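Local coordinates for protein lipid II:glycine glycyltransferase (Staphylococcus aureus, PDB 6SNR) that probably adds the first glycine of the pentaglycine cross-bridge to the lysine of membrane-bound lipid II, using glycyl-tRNA as donor, at residues Gly188-Met196 / Ile302-Met310. Residues are numbered along the deposited sequence; the frame is centred on the assembly and turned at random.
Sequences GLKTFAELM and IYLSGALLM
Phe192, Leu195 and Thr191 press the start of helix 189-202 onto strand 302-312 in a buried, apolar helix-on-sheet contact, on one side of the mixed sheet in which this strand runs antiparallel between 226-233 and 315-323, consistent with the GNAT-like domains of FemABX proteins. The long helices 235-262 and 267-297 are inserted between strand 226-233 and this strand. Helix and strand segments run crosswise, 105° between their directions and 8.1 Å apart at closest approach.

The middle of the contact is Gly306, where the helix can come down onto bare backbone. Phe192 swings its ring out with CG anti to the backbone N (chi1 -175°), which brings CE1 to 3.5 Å from Gly306 C, while Gly306 O lies in the ring plane at the edge. Leu308 CG lies over one face of the ring, and its CD1 comes to 4.0 Å from Phe192 CE2; its other methyl, CD2, meets Leu189 CD2 at 4.2 Å. Phe213 of helix 210-220 joins the same cluster, packing edge-to-face with Phe192.

Leu195 also reaches backbone: its CD1 touches Ser305 C at 3.5 Å, and CD2 faces the carbonyl oxygens of Tyr303 and Leu304. At the far end Thr191 turns its methyl to the strand, CG2 standing 3.6 Å from Tyr303 CB and close to the ring carbon CD2. The Tyr303 hydroxyl is hydrogen-bonded to Glu182, on strand 180-183 at the edge of the sheet.

No hydrogen bond or salt bridge joins the two segments, so they are probably held by close packing and burial of apolar side chains, partly against peptide groups, while the strand's own backbone bonds to Val231 and Ala322 tie it into the sheet.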
# COMPACT_ATOMS: atom_id res chain seq x y z
N GLY A 188 -15.03 10.61 -1.05
CA GLY A 188 -13.62 11.07 -1.00
C GLY A 188 -12.80 10.81 -2.25
O GLY A 188 -11.74 11.45 -2.50
N LEU A 189 -13.25 9.87 -3.09
CA LEU A 189 -12.49 9.54 -4.28
C LEU A 189 -12.42 10.68 -5.30
O LEU A 189 -11.56 10.67 -6.16
CB LEU A 189 -12.99 8.24 -4.97
CG LEU A 189 -12.76 6.98 -4.13
CD1 LEU A 189 -13.61 5.80 -4.63
CD2 LEU A 189 -11.29 6.58 -4.01
N LYS A 190 -13.35 11.65 -5.22
CA LYS A 190 -13.33 12.78 -6.14
C LYS A 190 -12.17 13.69 -5.82
O LYS A 190 -11.41 14.04 -6.71
CB LYS A 190 -14.64 13.56 -6.15
CG LYS A 190 -15.75 12.90 -6.96
CD LYS A 190 -17.03 13.73 -6.98
CE LYS A 190 -16.79 15.14 -7.52
NZ LYS A 190 -18.05 15.87 -7.86
N THR A 191 -11.96 13.94 -4.53
CA THR A 191 -10.75 14.61 -4.03
C THR A 191 -9.49 13.83 -4.42
O THR A 191 -8.51 14.37 -4.95
CB THR A 191 -10.85 14.83 -2.50
OG1 THR A 191 -11.96 15.71 -2.21
CG2 THR A 191 -9.54 15.47 -1.95
N PHE A 192 -9.50 12.52 -4.18
CA PHE A 192 -8.34 11.72 -4.55
C PHE A 192 -7.96 11.78 -6.03
O PHE A 192 -6.80 11.89 -6.41
CB PHE A 192 -8.61 10.26 -4.16
CG PHE A 192 -7.44 9.37 -4.39
CD1 PHE A 192 -6.31 9.50 -3.60
CD2 PHE A 192 -7.45 8.42 -5.40
CE1 PHE A 192 -5.23 8.69 -3.78
CE2 PHE A 192 -6.34 7.62 -5.62
CZ PHE A 192 -5.23 7.74 -4.81
N ALA A 193 -8.96 11.69 -6.90
CA ALA A 193 -8.67 11.71 -8.33
C ALA A 193 -8.06 13.04 -8.76
O ALA A 193 -7.21 13.07 -9.67
CB ALA A 193 -9.94 11.43 -9.13
N GLU A 194 -8.51 14.13 -8.14
CA GLU A 194 -7.96 15.46 -8.39
C GLU A 194 -6.49 15.52 -7.99
O GLU A 194 -5.64 16.04 -8.73
CB GLU A 194 -8.76 16.53 -7.62
CG GLU A 194 -10.19 16.74 -8.13
CD GLU A 194 -10.93 17.85 -7.40
OE1 GLU A 194 -10.41 18.99 -7.37
OE2 GLU A 194 -12.04 17.60 -6.86
N LEU A 195 -6.17 15.00 -6.81
CA LEU A 195 -4.80 14.94 -6.37
C LEU A 195 -3.94 14.09 -7.30
O LEU A 195 -2.78 14.40 -7.57
CB LEU A 195 -4.74 14.40 -4.93
CG LEU A 195 -5.33 15.29 -3.84
CD1 LEU A 195 -5.41 14.52 -2.53
CD2 LEU A 195 -4.49 16.54 -3.67
N MET A 196 -4.51 13.00 -7.81
CA MET A 196 -3.78 12.10 -8.66
C MET A 196 -3.47 12.76 -10.00
O MET A 196 -2.41 12.51 -10.57
CB MET A 196 -4.57 10.80 -8.85
CG MET A 196 -3.87 9.79 -9.75
SD MET A 196 -2.34 9.19 -8.99
CE MET A 196 -2.96 8.20 -7.64
N ILE A 302 -8.42 22.39 3.18
CA ILE A 302 -7.91 21.99 1.90
C ILE A 302 -7.28 20.63 2.10
O ILE A 302 -6.61 20.38 3.11
CB ILE A 302 -6.86 23.00 1.36
CG1 ILE A 302 -6.48 22.65 -0.09
CG2 ILE A 302 -5.63 23.06 2.24
CD1 ILE A 302 -5.25 23.37 -0.60
N TYR A 303 -7.52 19.75 1.14
CA TYR A 303 -6.87 18.44 1.15
C TYR A 303 -5.56 18.51 0.38
O TYR A 303 -5.50 19.03 -0.73
CB TYR A 303 -7.80 17.40 0.53
CG TYR A 303 -8.94 17.04 1.43
CD1 TYR A 303 -8.75 16.27 2.57
CD2 TYR A 303 -10.23 17.45 1.14
CE1 TYR A 303 -9.78 15.92 3.42
CE2 TYR A 303 -11.28 17.10 1.98
CZ TYR A 303 -11.07 16.34 3.11
OH TYR A 303 -12.13 16.01 3.95
N LEU A 304 -4.51 17.94 0.99
CA LEU A 304 -3.16 17.97 0.50
C LEU A 304 -2.63 16.67 -0.09
O LEU A 304 -1.78 16.68 -0.97
CB LEU A 304 -2.23 18.33 1.67
CG LEU A 304 -2.48 19.69 2.33
CD1 LEU A 304 -1.38 19.96 3.35
CD2 LEU A 304 -2.57 20.79 1.29
N SER A 305 -3.07 15.55 0.47
CA SER A 305 -2.61 14.26 -0.03
C SER A 305 -3.68 13.22 0.19
O SER A 305 -4.63 13.43 0.92
CB SER A 305 -1.30 13.84 0.61
OG SER A 305 -1.42 13.57 1.98
N GLY A 306 -3.50 12.05 -0.42
CA GLY A 306 -4.45 10.95 -0.25
C GLY A 306 -3.82 9.65 -0.72
O GLY A 306 -2.79 9.65 -1.44
N ALA A 307 -4.39 8.54 -0.24
CA ALA A 307 -3.90 7.24 -0.62
C ALA A 307 -4.94 6.15 -0.43
O ALA A 307 -5.84 6.26 0.39
CB ALA A 307 -2.69 6.92 0.21
N LEU A 308 -4.76 5.07 -1.20
CA LEU A 308 -5.54 3.86 -1.06
C LEU A 308 -4.73 2.74 -0.42
O LEU A 308 -3.61 2.45 -0.89
CB LEU A 308 -6.03 3.46 -2.44
CG LEU A 308 -7.17 4.26 -3.07
CD1 LEU A 308 -7.35 3.88 -4.55
CD2 LEU A 308 -8.46 4.05 -2.33
N LEU A 309 -5.28 2.11 0.63
CA LEU A 309 -4.65 1.08 1.45
C LEU A 309 -5.51 -0.17 1.33
O LEU A 309 -6.71 -0.11 1.56
CB LEU A 309 -4.62 1.50 2.91
CG LEU A 309 -4.00 0.58 3.94
CD1 LEU A 309 -2.52 0.41 3.66
CD2 LEU A 309 -4.26 1.06 5.38
N MET A 310 -4.91 -1.28 0.89
CA MET A 310 -5.63 -2.56 0.73
C MET A 310 -5.19 -3.57 1.73
O MET A 310 -4.11 -3.46 2.31
CB MET A 310 -5.36 -3.16 -0.67
CG MET A 310 -5.41 -2.21 -1.82
SD MET A 310 -6.88 -1.19 -1.92
CE MET A 310 -6.17 0.38 -1.65